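Local coordinates for protein endoglucanase FnCel5A (Fervidobacterium nodosum, PDB 3NCO) that probably hydrolyses internal beta-1,4-glucosidic bonds of cellulose, as an endoglucanase of glycoside hydrolase family 5, at residues S57-I62 against I99-H104; D95-I100 against P134-F139; Y205-F210 against V226-K231; N209-G214 against F261-K266. One frame throughout, in Å; residues are numbered along the deposited sequence.

Contact 1: S57-I62 against I99-H104; sequences SVRIPI and IINCHH
P61 lies alongside H103 and sets its CB over one face of the imidazole, a CH-pi contact 3.7 Å from the ring centroid. The N101 amide serves two neighbours. Its OD1 accepts the backbone N of I62 at 3.0 Å, while ND2 sits above one face of the R59 guanidinium, the two planes 88° apart; ND2 and NH2 are both donors, so this is packing, not a bond. R59 reaches there with CG anti to its backbone nitrogen (chi1 172°) and an extended chain, and salt bridges to E140 and E260 hold its end. On the face carrying I60 and I100, I62, just past its strand, crosses I100, CD1 to CB 3.8 Å, and helix 78-93 packs on both. The backbones run parallel: I99 N bonds V58 O at 2.9 Å, I60 N bonds I99 O at 2.8 Å, and H103 N donates to I62 O. Strands 57-60 and 97-101 with helix 78-93 form a beta-alpha-beta unit of the TIM barrel, and R59 points into its interior.

Contact 2: D95-I100 against P134-F139; sequences DLVVII and PDKLFF
V97 and F138 meet across neighbouring parallel strands, within a framework of three straight backbone hydrogen bonds. V98 is bonded through both of its backbone polar atoms: its N donates to K136 O at 2.9 Å, and its O accepts F138 N at 2.8 Å. I100 N then bonds F138 O at 3.1 Å. A CH-pi contact lies on the face of the sheet that carries I99 and F138, where V97 CG1 rests over one face of the F138 phenyl, 4.1 Å from its centroid; helix 12-20 also packs on F138. Apolar contacts lie on the other face, that of V98, L137, I100 and F139. L137 CD1 touches both V98 CG1, at 3.9 Å, and I100 CG2, and I100 runs side by side with F139, CG1 to CD1 4.0 Å. Helix 112-130 packs against I100, L137 and F139. A type I turn from P134 to L137 leads into the second strand. Two adjacent parallel strands, backed by a helix, are the repeating arrangement of the TIM barrel.

Contact 3: Y205-F210 against V226-K231; sequences YEPFNF and VKWEGK
W228 places its CB squarely over the centre of the F210 ring, 3.6 Å from the centroid, in a CH-pi contact only 7° off the ring normal. The two side chains cross at about a right angle. With the F210 CG opposite its backbone nitrogen (chi1 171°), the phenyl leaves the short helix 208-211 and its ring reaches the loop. The indole itself meets that ring obliquely, planes 42° apart. This helix and the loop 226-231 belong to the long excursion that follows barrel strand 198-204 and precedes helix 232-252, so the contact folds one beta-alpha connection of the TIM barrel back on itself. A polar atom touches the phenyl too: V226 O lies at its edge, 3.3 Å from F210 CD1. Apolar contacts complete the interface. V226 CG1 packs on F210 CB at 4.1 Å, and P207, at the N-cap position and preceded by a cis peptide bond, brings CD to 3.9 Å from W228 CD1. W275 of helix 269-285 meets the indole edge-to-face, and helix 232-252 also packs against W228.

Contact 4: N209-G214 against F261-K266; sequences NFTHQG and FGAYSK
T211 O receives the backbone N of Y264 at 2.9 Å, a nearly straight bond (166°) that ties the end of helix 208-211 to the loop after barrel strand 256-261. At the far end of the contact, K266 extends its chain along G214 and donates from NZ to G214 O, also at 2.9 Å. Between these two bonds the Y264 ring turns its edge to Q213 and G214, so that Q213 O lies near the ring plane, 3.3 Å from CD2. T211 CB approaches G262 O to 3.5 Å, a buried carbonyl with no polar partner in the model, and A263 CB touches F210 CE2 at 3.8 Å. Both segments belong to loops at the C-terminal ends of barrel strands 198-204 and 256-261; that rim of a TIM barrel carries the active site in family 5 enzymes. In the next shell, Q213 folds back to the helix: its CG stands between the backbone N and carbonyl carbon (chi1 65°), and NE2 donates to F210 O at 2.9 Å, on a lone pair in the carbonyl plane. Its OE1 accepts V226 N, and a water 3.1 Å from Q213 OE1 also reaches K266 O. Farther out, Y205 O holds T211 OG1, R272 NE bonds A263 O, and W217 meets the Y264 ring edge-to-face.

Overall arrangement
Along the chain, contacts 1 and 2 come first and both use strand 97-101, so strands 57-60, 97-101 and 137-140 follow one another in the eight-stranded parallel barrel; their centres are about 10 Å apart. Contacts 3 and 4 come later, share helix 208-211, and lie about 8 Å apart between centres. There the excursion after strand 198-204 is joined both to itself and to the loop after strand 256-261. The centres of contacts 2 and 3 are about 32 Å apart, on opposite sides of the chain's centre. Contacts 1 and 3 do not touch, their nearest atoms being about 7 Å apart, yet E260 of strand 256-261 bonds both R59 and Y205, linking barrel interior and loop region.

Contact 1: S57-I62 against I99-H104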
loop_
_atom_site.group_PDB
_atom_site.type_symbol
_atom_site.label_atom_id
_atom_site.label_comp_id
_atom_site.label_asym_id
_atom_site.label_seq_id
_atom_site.Cartn_x
_atom_site.Cartn_y
_atom_site.Cartn_z
ATOM N N SER A 57 5.702 -8.075 -6.889
ATOM C CA SER A 57 6.008 -7.465 -5.589
ATOM C C SER A 57 4.867 -7.694 -4.609
ATOM O O SER A 57 3.744 -8.057 -5.011
ATOM C CB SER A 57 6.238 -5.965 -5.784
ATOM O OG SER A 57 5.030 -5.355 -6.210
ATOM N N VAL A 58 5.196 -7.524 -3.339
ATOM C CA VAL A 58 4.190 -7.654 -2.295
ATOM C C VAL A 58 4.306 -6.473 -1.362
ATOM O O VAL A 58 5.403 -6.049 -1.004
ATOM C CB VAL A 58 4.412 -9.006 -1.482
ATOM C CG1 VAL A 58 5.808 -9.152 -0.906
ATOM C CG2 VAL A 58 3.303 -9.291 -0.516
ATOM N N ARG A 59 3.143 -5.936 -0.974
ATOM C CA ARG A 59 3.115 -4.838 -0.035
ATOM C C ARG A 59 2.582 -5.412 1.295
ATOM O O ARG A 59 1.541 -6.045 1.284
ATOM C CB ARG A 59 2.155 -3.726 -0.544
ATOM C CG ARG A 59 1.954 -2.648 0.516
ATOM C CD ARG A 59 1.317 -1.403 -0.126
ATOM N NE ARG A 59 1.098 -0.264 0.771
ATOM C CZ ARG A 59 -0.045 0.013 1.401
ATOM N NH1 ARG A 59 -1.097 -0.807 1.324
ATOM N NH2 ARG A 59 -0.106 1.155 2.125
ATOM N N ILE A 60 3.316 -5.180 2.391
ATOM C CA ILE A 60 3.022 -5.814 3.704
ATOM C C ILE A 60 2.645 -4.705 4.740
ATOM O O ILE A 60 3.513 -4.060 5.309
ATOM C CB ILE A 60 4.259 -6.627 4.241
ATOM C CG1 ILE A 60 4.797 -7.596 3.161
ATOM C CG2 ILE A 60 3.907 -7.430 5.483
ATOM C CD1 ILE A 60 6.072 -8.395 3.645
ATOM N N PRO A 61 1.340 -4.533 5.011
ATOM C CA PRO A 61 0.814 -3.686 6.074
ATOM C C PRO A 61 1.312 -4.210 7.451
ATOM O O PRO A 61 1.250 -5.414 7.708
ATOM C CB PRO A 61 -0.704 -3.830 5.891
ATOM C CG PRO A 61 -0.899 -4.181 4.319
ATOM C CD PRO A 61 0.286 -5.124 4.133
ATOM N N ILE A 62 1.854 -3.302 8.273
ATOM C CA ILE A 62 2.387 -3.673 9.600
ATOM C C ILE A 62 2.006 -2.675 10.707
ATOM O O ILE A 62 2.317 -1.502 10.599
ATOM C CB ILE A 62 3.953 -3.807 9.543
ATOM C CG1 ILE A 62 4.376 -4.728 8.390
ATOM C CG2 ILE A 62 4.537 -4.214 10.901
ATOM C CD1 ILE A 62 5.915 -4.753 8.122
ATOM N N ILE A 99 7.495 -4.262 -0.080
ATOM C CA ILE A 99 7.247 -2.929 0.479
ATOM C C ILE A 99 6.758 -3.184 1.905
ATOM O O ILE A 99 5.780 -3.903 2.091
ATOM C CB ILE A 99 6.163 -2.180 -0.335
ATOM C CG1 ILE A 99 6.609 -1.792 -1.772
ATOM C CG2 ILE A 99 5.801 -0.864 0.368
ATOM C CD1 ILE A 99 5.469 -1.561 -2.722
ATOM N N ILE A 100 7.475 -2.650 2.912
ATOM C CA ILE A 100 6.979 -2.763 4.300
ATOM C C ILE A 100 6.603 -1.336 4.761
ATOM O O ILE A 100 7.370 -0.387 4.493
ATOM C CB ILE A 100 8.026 -3.442 5.268
ATOM C CG1 ILE A 100 9.311 -2.569 5.430
ATOM C CG2 ILE A 100 8.312 -4.986 4.918
ATOM C CD1 ILE A 100 10.322 -3.221 6.454
ATOM N N ASN A 101 5.475 -1.210 5.468
ATOM C CA ASN A 101 4.903 0.122 5.757
ATOM C C ASN A 101 4.714 0.167 7.304
ATOM O O ASN A 101 5.016 -0.779 8.028
ATOM C CB ASN A 101 3.582 0.434 4.939
ATOM C CG ASN A 101 2.311 -0.248 5.496
ATOM O OD1 ASN A 101 2.359 -0.945 6.536
ATOM N ND2 ASN A 101 1.160 -0.080 4.783
ATOM N N CYS A 102 4.168 1.286 7.805
ATOM C CA CYS A 102 3.464 1.256 9.071
ATOM C C CYS A 102 1.996 1.591 8.775
ATOM O O CYS A 102 1.702 2.455 7.947
ATOM C CB CYS A 102 4.087 2.305 9.979
ATOM S SG CYS A 102 3.435 2.339 11.703
ATOM N N HIS A 103 1.087 0.918 9.473
ATOM C CA HIS A 103 -0.325 0.837 9.092
ATOM C C HIS A 103 -1.147 0.794 10.389
ATOM O O HIS A 103 -0.710 0.268 11.443
ATOM C CB HIS A 103 -0.517 -0.457 8.324
ATOM C CG HIS A 103 -1.583 -0.467 7.266
ATOM N ND1 HIS A 103 -2.936 -0.613 7.499
ATOM C CD2 HIS A 103 -1.439 -0.500 5.930
ATOM C CE1 HIS A 103 -3.577 -0.754 6.340
ATOM N NE2 HIS A 103 -2.691 -0.652 5.376
ATOM N N HIS A 104 -2.318 1.422 10.335
ATOM C CA HIS A 104 -3.248 1.333 11.460
ATOM C C HIS A 104 -2.628 1.813 12.785
ATOM O O HIS A 104 -2.687 1.112 13.773
ATOM C CB HIS A 104 -3.792 -0.105 11.592
ATOM C CG HIS A 104 -5.086 -0.184 12.332
ATOM N ND1 HIS A 104 -6.252 -0.668 11.751
ATOM C CD2 HIS A 104 -5.415 0.190 13.593
ATOM C CE1 HIS A 104 -7.239 -0.603 12.641
ATOM N NE2 HIS A 104 -6.762 -0.066 13.750
#

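Contact 2: D95-I100 against P134-F139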
loop_
_atom_site.group_PDB
_atom_site.type_symbol
_atom_site.label_atom_id
_atom_site.label_comp_id
_atom_site.label_asym_id
_atom_site.label_seq_id
_atom_site.Cartn_x
_atom_site.Cartn_y
_atom_site.Cartn_z
ATOM N N ASP A 95 12.002 -13.968 -4.708
ATOM C CA ASP A 95 12.269 -12.999 -5.792
ATOM C C ASP A 95 11.116 -11.999 -5.996
ATOM O O ASP A 95 10.815 -11.578 -7.132
ATOM C CB ASP A 95 12.597 -13.715 -7.092
ATOM C CG ASP A 95 13.935 -14.435 -7.037
ATOM O OD1 ASP A 95 14.794 -14.080 -6.201
ATOM O OD2 ASP A 95 14.134 -15.356 -7.855
ATOM N N LEU A 96 10.500 -11.587 -4.895
ATOM C CA LEU A 96 9.509 -10.494 -4.946
ATOM C C LEU A 96 10.167 -9.227 -4.472
ATOM O O LEU A 96 10.997 -9.287 -3.565
ATOM C CB LEU A 96 8.336 -10.820 -4.011
ATOM C CG LEU A 96 7.500 -12.022 -4.475
ATOM C CD1 LEU A 96 6.568 -12.545 -3.324
ATOM C CD2 LEU A 96 6.641 -11.681 -5.696
ATOM N N VAL A 97 9.762 -8.055 -5.038
ATOM C CA VAL A 97 10.102 -6.776 -4.436
ATOM C C VAL A 97 9.159 -6.675 -3.240
ATOM O O VAL A 97 8.001 -7.164 -3.315
ATOM C CB VAL A 97 9.883 -5.649 -5.464
ATOM C CG1 VAL A 97 9.820 -4.275 -4.804
ATOM C CG2 VAL A 97 11.068 -5.673 -6.437
ATOM N N VAL A 98 9.648 -6.090 -2.136
ATOM C CA VAL A 98 8.846 -6.109 -0.920
ATOM C C VAL A 98 8.736 -4.676 -0.417
ATOM O O VAL A 98 9.777 -3.978 -0.342
ATOM C CB VAL A 98 9.507 -6.984 0.167
ATOM C CG1 VAL A 98 8.645 -6.982 1.418
ATOM C CG2 VAL A 98 9.762 -8.410 -0.406
ATOM N N ILE A 99 7.495 -4.262 -0.080
ATOM C CA ILE A 99 7.247 -2.929 0.479
ATOM C C ILE A 99 6.758 -3.184 1.905
ATOM O O ILE A 99 5.780 -3.903 2.091
ATOM C CB ILE A 99 6.163 -2.180 -0.335
ATOM C CG1 ILE A 99 6.609 -1.792 -1.772
ATOM C CG2 ILE A 99 5.801 -0.864 0.368
ATOM C CD1 ILE A 99 5.469 -1.561 -2.722
ATOM N N ILE A 100 7.475 -2.650 2.912
ATOM C CA ILE A 100 6.979 -2.763 4.300
ATOM C C ILE A 100 6.603 -1.336 4.761
ATOM O O ILE A 100 7.370 -0.387 4.493
ATOM C CB ILE A 100 8.026 -3.442 5.268
ATOM C CG1 ILE A 100 9.311 -2.569 5.430
ATOM C CG2 ILE A 100 8.312 -4.986 4.918
ATOM C CD1 ILE A 100 10.322 -3.221 6.454
ATOM N N PRO A 134 18.858 -6.049 0.804
ATOM C CA PRO A 134 18.959 -5.684 -0.619
ATOM C C PRO A 134 18.015 -4.538 -1.000
ATOM O O PRO A 134 16.985 -4.309 -0.326
ATOM C CB PRO A 134 18.458 -6.923 -1.353
ATOM C CG PRO A 134 18.289 -7.986 -0.404
ATOM C CD PRO A 134 18.618 -7.498 0.995
ATOM N N ASP A 135 18.326 -3.872 -2.115
ATOM C CA ASP A 135 17.553 -2.691 -2.509
ATOM C C ASP A 135 16.138 -3.004 -3.048
ATOM O O ASP A 135 15.385 -2.074 -3.338
ATOM C CB ASP A 135 18.350 -1.841 -3.505
ATOM C CG ASP A 135 18.617 -2.557 -4.828
ATOM O OD1 ASP A 135 18.178 -3.712 -5.089
ATOM O OD2 ASP A 135 19.291 -1.907 -5.655
ATOM N N LYS A 136 15.789 -4.296 -3.107
ATOM C CA LYS A 136 14.471 -4.783 -3.536
ATOM C C LYS A 136 13.484 -4.748 -2.357
ATOM O O LYS A 136 12.342 -5.090 -2.532
ATOM C CB LYS A 136 14.571 -6.210 -4.084
ATOM C CG LYS A 136 15.199 -6.222 -5.478
ATOM C CD LYS A 136 15.794 -7.586 -5.765
ATOM C CE LYS A 136 16.561 -7.517 -7.115
ATOM N NZ LYS A 136 17.334 -8.760 -7.326
ATOM N N LEU A 137 13.979 -4.378 -1.173
ATOM C CA LEU A 137 13.109 -3.979 -0.042
ATOM C C LEU A 137 12.953 -2.448 -0.036
ATOM O O LEU A 137 13.957 -1.731 0.109
ATOM C CB LEU A 137 13.710 -4.387 1.304
ATOM C CG LEU A 137 12.934 -3.935 2.553
ATOM C CD1 LEU A 137 11.542 -4.634 2.665
ATOM C CD2 LEU A 137 13.792 -4.179 3.805
ATOM N N PHE A 138 11.693 -2.008 -0.087
ATOM C CA PHE A 138 11.323 -0.571 -0.022
ATOM C C PHE A 138 10.626 -0.256 1.301
ATOM O O PHE A 138 9.913 -1.134 1.829
ATOM C CB PHE A 138 10.303 -0.227 -1.132
ATOM C CG PHE A 138 10.822 -0.394 -2.536
ATOM C CD1 PHE A 138 12.121 -0.729 -2.804
ATOM C CD2 PHE A 138 9.974 -0.119 -3.606
ATOM C CE1 PHE A 138 12.553 -0.940 -4.146
ATOM C CE2 PHE A 138 10.394 -0.277 -4.930
ATOM C CZ PHE A 138 11.687 -0.714 -5.206
ATOM N N PHE A 139 10.811 0.970 1.831
ATOM C CA PHE A 139 10.072 1.372 3.031
ATOM C C PHE A 139 8.885 2.247 2.642
ATOM O O PHE A 139 8.918 2.881 1.580
ATOM C CB PHE A 139 10.951 2.232 3.937
ATOM C CG PHE A 139 12.123 1.489 4.521
ATOM C CD1 PHE A 139 12.105 0.091 4.517
ATOM C CD2 PHE A 139 13.211 2.178 5.133
ATOM C CE1 PHE A 139 13.142 -0.643 5.031
ATOM C CE2 PHE A 139 14.280 1.460 5.701
ATOM C CZ PHE A 139 14.245 0.035 5.675
#

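Contact 3: Y205-F210 against V226-K231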
loop_
_atom_site.group_PDB
_atom_site.type_symbol
_atom_site.label_atom_id
_atom_site.label_comp_id
_atom_site.label_asym_id
_atom_site.label_seq_id
_atom_site.Cartn_x
_atom_site.Cartn_y
_atom_site.Cartn_z
ATOM N N TYR A 205 -10.317 3.592 -4.890
ATOM C CA TYR A 205 -11.536 2.834 -4.613
ATOM C C TYR A 205 -12.815 3.524 -5.131
ATOM O O TYR A 205 -13.921 3.232 -4.658
ATOM C CB TYR A 205 -11.663 2.687 -3.105
ATOM C CG TYR A 205 -10.619 1.760 -2.517
ATOM C CD1 TYR A 205 -10.723 0.389 -2.676
ATOM C CD2 TYR A 205 -9.536 2.269 -1.730
ATOM C CE1 TYR A 205 -9.818 -0.475 -2.107
ATOM C CE2 TYR A 205 -8.623 1.392 -1.145
ATOM C CZ TYR A 205 -8.758 0.025 -1.329
ATOM O OH TYR A 205 -7.893 -0.861 -0.744
ATOM N N GLU A 206 -12.675 4.402 -6.123
ATOM C CA GLU A 206 -13.856 5.028 -6.735
ATOM C C GLU A 206 -14.454 4.149 -7.798
ATOM O O GLU A 206 -13.704 3.487 -8.537
ATOM C CB GLU A 206 -13.483 6.363 -7.351
ATOM C CG GLU A 206 -12.818 7.267 -6.286
ATOM C CD GLU A 206 -13.687 7.377 -5.044
ATOM O OE1 GLU A 206 -14.925 7.540 -5.148
ATOM O OE2 GLU A 206 -13.172 7.246 -3.921
ATOM N N PRO A 207 -15.792 4.153 -7.912
ATOM C CA PRO A 207 -16.826 4.793 -7.063
ATOM C C PRO A 207 -16.881 4.067 -5.726
ATOM O O PRO A 207 -16.988 2.829 -5.717
ATOM C CB PRO A 207 -18.134 4.576 -7.869
ATOM C CG PRO A 207 -17.648 4.290 -9.242
ATOM C CD PRO A 207 -16.394 3.506 -9.083
ATOM N N PHE A 208 -16.750 4.803 -4.616
ATOM C CA PHE A 208 -16.675 4.177 -3.296
ATOM C C PHE A 208 -17.948 3.401 -2.985
ATOM O O PHE A 208 -17.876 2.346 -2.329
ATOM C CB PHE A 208 -16.422 5.236 -2.224
ATOM C CG PHE A 208 -15.859 4.702 -0.963
ATOM C CD1 PHE A 208 -14.484 4.522 -0.844
ATOM C CD2 PHE A 208 -16.680 4.430 0.145
ATOM C CE1 PHE A 208 -13.918 4.040 0.334
ATOM C CE2 PHE A 208 -16.095 3.953 1.366
ATOM C CZ PHE A 208 -14.719 3.769 1.432
ATOM N N ASN A 209 -19.093 3.881 -3.508
ATOM C CA ASN A 209 -20.340 3.146 -3.268
ATOM C C ASN A 209 -20.405 1.855 -4.082
ATOM O O ASN A 209 -21.258 0.985 -3.817
ATOM C CB ASN A 209 -21.598 4.038 -3.422
ATOM C CG ASN A 209 -21.890 4.431 -4.878
ATOM O OD1 ASN A 209 -21.083 4.187 -5.792
ATOM N ND2 ASN A 209 -23.020 5.106 -5.083
ATOM N N PHE A 210 -19.487 1.718 -5.055
ATOM C CA PHE A 210 -19.330 0.442 -5.743
ATOM C C PHE A 210 -18.325 -0.465 -5.034
ATOM O O PHE A 210 -18.630 -1.627 -4.728
ATOM C CB PHE A 210 -18.941 0.595 -7.220
ATOM C CG PHE A 210 -18.566 -0.726 -7.855
ATOM C CD1 PHE A 210 -19.551 -1.689 -8.120
ATOM C CD2 PHE A 210 -17.244 -1.062 -8.086
ATOM C CE1 PHE A 210 -19.211 -2.930 -8.630
ATOM C CE2 PHE A 210 -16.877 -2.309 -8.590
ATOM C CZ PHE A 210 -17.859 -3.245 -8.871
ATOM N N VAL A 226 -25.014 -2.481 -6.427
ATOM C CA VAL A 226 -24.513 -1.373 -7.244
ATOM C C VAL A 226 -23.609 -1.974 -8.340
ATOM O O VAL A 226 -22.668 -2.689 -8.035
ATOM C CB VAL A 226 -23.745 -0.333 -6.364
ATOM C CG1 VAL A 226 -23.084 0.714 -7.232
ATOM C CG2 VAL A 226 -24.729 0.276 -5.371
ATOM N N LYS A 227 -23.901 -1.699 -9.616
ATOM C CA LYS A 227 -23.112 -2.288 -10.678
ATOM C C LYS A 227 -21.963 -1.395 -11.164
ATOM O O LYS A 227 -21.931 -0.200 -10.913
ATOM C CB LYS A 227 -24.012 -2.663 -11.864
ATOM C CG LYS A 227 -25.055 -3.730 -11.458
ATOM C CD LYS A 227 -26.017 -4.048 -12.576
ATOM C CE LYS A 227 -27.012 -2.890 -12.757
ATOM N NZ LYS A 227 -28.397 -3.389 -13.028
ATOM N N TRP A 228 -21.044 -1.994 -11.898
ATOM C CA TRP A 228 -20.066 -1.223 -12.630
ATOM C C TRP A 228 -19.897 -1.955 -13.963
ATOM O O TRP A 228 -19.444 -3.095 -14.007
ATOM C CB TRP A 228 -18.752 -1.104 -11.830
ATOM C CG TRP A 228 -17.819 -0.011 -12.418
ATOM C CD1 TRP A 228 -17.753 1.293 -12.020
ATOM C CD2 TRP A 228 -16.902 -0.146 -13.524
ATOM N NE1 TRP A 228 -16.839 1.978 -12.802
ATOM C CE2 TRP A 228 -16.293 1.120 -13.717
ATOM C CE3 TRP A 228 -16.494 -1.222 -14.328
ATOM C CZ2 TRP A 228 -15.305 1.348 -14.716
ATOM C CZ3 TRP A 228 -15.531 -1.001 -15.350
ATOM C CH2 TRP A 228 -14.947 0.285 -15.528
ATOM N N GLU A 229 -20.262 -1.290 -15.064
ATOM C CA GLU A 229 -20.510 -2.011 -16.326
ATOM C C GLU A 229 -19.507 -1.802 -17.441
ATOM O O GLU A 229 -19.656 -2.355 -18.566
ATOM C CB GLU A 229 -21.924 -1.692 -16.803
ATOM C CG GLU A 229 -22.928 -2.142 -15.771
ATOM C CD GLU A 229 -24.297 -1.763 -16.180
ATOM O OE1 GLU A 229 -24.896 -2.583 -16.911
ATOM O OE2 GLU A 229 -24.749 -0.649 -15.815
ATOM N N GLY A 230 -18.476 -1.006 -17.155
ATOM C CA GLY A 230 -17.490 -0.711 -18.182
ATOM C C GLY A 230 -18.013 0.173 -19.307
ATOM O O GLY A 230 -17.420 0.197 -20.403
ATOM N N LYS A 231 -19.086 0.930 -19.049
ATOM C CA LYS A 231 -19.566 1.896 -20.048
ATOM C C LYS A 231 -18.556 3.015 -20.276
ATOM O O LYS A 231 -17.771 3.343 -19.397
ATOM C CB LYS A 231 -20.888 2.500 -19.614
ATOM C CG LYS A 231 -21.988 1.441 -19.390
ATOM C CD LYS A 231 -23.259 2.112 -18.831
ATOM C CE LYS A 231 -24.369 1.127 -18.490
ATOM N NZ LYS A 231 -25.276 0.907 -19.652
#

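Contact 4: N209-G214 against F261-K266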
loop_
_atom_site.group_PDB
_atom_site.type_symbol
_atom_site.label_atom_id
_atom_site.label_comp_id
_atom_site.label_asym_id
_atom_site.label_seq_id
_atom_site.Cartn_x
_atom_site.Cartn_y
_atom_site.Cartn_z
ATOM N N ASN A 209 -19.093 3.881 -3.508
ATOM C CA ASN A 209 -20.340 3.146 -3.268
ATOM C C ASN A 209 -20.405 1.855 -4.082
ATOM O O ASN A 209 -21.258 0.985 -3.817
ATOM C CB ASN A 209 -21.598 4.038 -3.422
ATOM C CG ASN A 209 -21.890 4.431 -4.878
ATOM O OD1 ASN A 209 -21.083 4.187 -5.792
ATOM N ND2 ASN A 209 -23.020 5.106 -5.083
ATOM N N PHE A 210 -19.487 1.718 -5.055
ATOM C CA PHE A 210 -19.330 0.442 -5.743
ATOM C C PHE A 210 -18.325 -0.465 -5.034
ATOM O O PHE A 210 -18.630 -1.627 -4.728
ATOM C CB PHE A 210 -18.941 0.595 -7.220
ATOM C CG PHE A 210 -18.566 -0.726 -7.855
ATOM C CD1 PHE A 210 -19.551 -1.689 -8.120
ATOM C CD2 PHE A 210 -17.244 -1.062 -8.086
ATOM C CE1 PHE A 210 -19.211 -2.930 -8.630
ATOM C CE2 PHE A 210 -16.877 -2.309 -8.590
ATOM C CZ PHE A 210 -17.859 -3.245 -8.871
ATOM N N THR A 211 -17.116 0.044 -4.758
ATOM C CA THR A 211 -16.073 -0.848 -4.253
ATOM C C THR A 211 -16.329 -1.227 -2.791
ATOM O O THR A 211 -15.794 -2.241 -2.307
ATOM C CB THR A 211 -14.683 -0.192 -4.313
ATOM O OG1 THR A 211 -14.665 0.958 -3.437
ATOM C CG2 THR A 211 -14.292 0.171 -5.804
ATOM N N HIS A 212 -17.128 -0.417 -2.077
ATOM C CA HIS A 212 -17.356 -0.715 -0.651
ATOM C C HIS A 212 -18.809 -1.013 -0.342
ATOM O O HIS A 212 -19.194 -0.991 0.833
ATOM C CB HIS A 212 -16.831 0.410 0.265
ATOM C CG HIS A 212 -15.352 0.493 0.291
ATOM N ND1 HIS A 212 -14.597 0.294 1.436
ATOM C CD2 HIS A 212 -14.472 0.692 -0.719
ATOM C CE1 HIS A 212 -13.311 0.377 1.123
ATOM N NE2 HIS A 212 -13.208 0.621 -0.174
ATOM N N GLN A 213 -19.614 -1.348 -1.362
ATOM C CA GLN A 213 -21.014 -1.716 -1.086
ATOM C C GLN A 213 -21.041 -2.927 -0.160
ATOM O O GLN A 213 -20.240 -3.884 -0.293
ATOM C CB GLN A 213 -21.772 -2.000 -2.370
ATOM C CG GLN A 213 -21.249 -3.205 -3.120
ATOM C CD GLN A 213 -21.895 -3.301 -4.487
ATOM O OE1 GLN A 213 -23.071 -3.653 -4.597
ATOM N NE2 GLN A 213 -21.152 -2.918 -5.538
ATOM N N GLY A 214 -21.927 -2.858 0.823
ATOM C CA GLY A 214 -22.085 -3.978 1.757
ATOM C C GLY A 214 -20.997 -4.157 2.817
ATOM O O GLY A 214 -21.134 -5.024 3.701
ATOM N N PHE A 261 -5.828 -1.028 -4.635
ATOM C CA PHE A 261 -7.057 -0.918 -5.419
ATOM C C PHE A 261 -7.844 -2.217 -5.362
ATOM O O PHE A 261 -7.253 -3.294 -5.408
ATOM C CB PHE A 261 -6.810 -0.461 -6.891
ATOM C CG PHE A 261 -6.285 -1.540 -7.826
ATOM C CD1 PHE A 261 -4.960 -1.919 -7.786
ATOM C CD2 PHE A 261 -7.126 -2.085 -8.806
ATOM C CE1 PHE A 261 -4.447 -2.906 -8.688
ATOM C CE2 PHE A 261 -6.671 -3.024 -9.674
ATOM C CZ PHE A 261 -5.346 -3.454 -9.647
ATOM N N GLY A 262 -9.169 -2.144 -5.205
ATOM C CA GLY A 262 -9.932 -3.412 -5.182
ATOM C C GLY A 262 -11.407 -3.183 -4.912
ATOM O O GLY A 262 -11.774 -2.133 -4.400
ATOM N N ALA A 263 -12.232 -4.182 -5.244
ATOM C CA ALA A 263 -13.672 -4.107 -4.991
ATOM C C ALA A 263 -14.066 -5.251 -4.050
ATOM O O ALA A 263 -13.720 -6.413 -4.292
ATOM C CB ALA A 263 -14.462 -4.191 -6.295
ATOM N N TYR A 264 -14.818 -4.901 -3.004
ATOM C CA TYR A 264 -15.249 -5.863 -1.998
ATOM C C TYR A 264 -16.119 -6.958 -2.614
ATOM O O TYR A 264 -16.895 -6.693 -3.541
ATOM C CB TYR A 264 -16.056 -5.091 -0.957
ATOM C CG TYR A 264 -16.466 -5.866 0.283
ATOM C CD1 TYR A 264 -15.541 -6.654 0.964
ATOM C CD2 TYR A 264 -17.752 -5.728 0.812
ATOM C CE1 TYR A 264 -15.911 -7.370 2.133
ATOM C CE2 TYR A 264 -18.114 -6.421 1.958
ATOM C CZ TYR A 264 -17.184 -7.243 2.594
ATOM O OH TYR A 264 -17.551 -7.901 3.746
ATOM N N SER A 265 -16.066 -8.155 -2.019
ATOM C CA SER A 265 -16.791 -9.329 -2.580
ATOM C C SER A 265 -18.315 -9.259 -2.511
ATOM O O SER A 265 -18.990 -10.080 -3.135
ATOM C CB SER A 265 -16.309 -10.622 -1.918
ATOM O OG SER A 265 -16.531 -10.526 -0.503
ATOM N N LYS A 266 -18.872 -8.290 -1.799
ATOM C CA LYS A 266 -20.338 -8.116 -1.875
ATOM C C LYS A 266 -20.841 -7.461 -3.185
ATOM O O LYS A 266 -22.046 -7.526 -3.495
ATOM C CB LYS A 266 -20.902 -7.451 -0.612
ATOM C CG LYS A 266 -20.749 -8.332 0.626
ATOM C CD LYS A 266 -21.625 -7.756 1.746
ATOM C CE LYS A 266 -21.466 -8.487 3.083
ATOM N NZ LYS A 266 -22.160 -7.696 4.174
HETATM O O HOH W 1 -24.042 -6.515 -5.195
#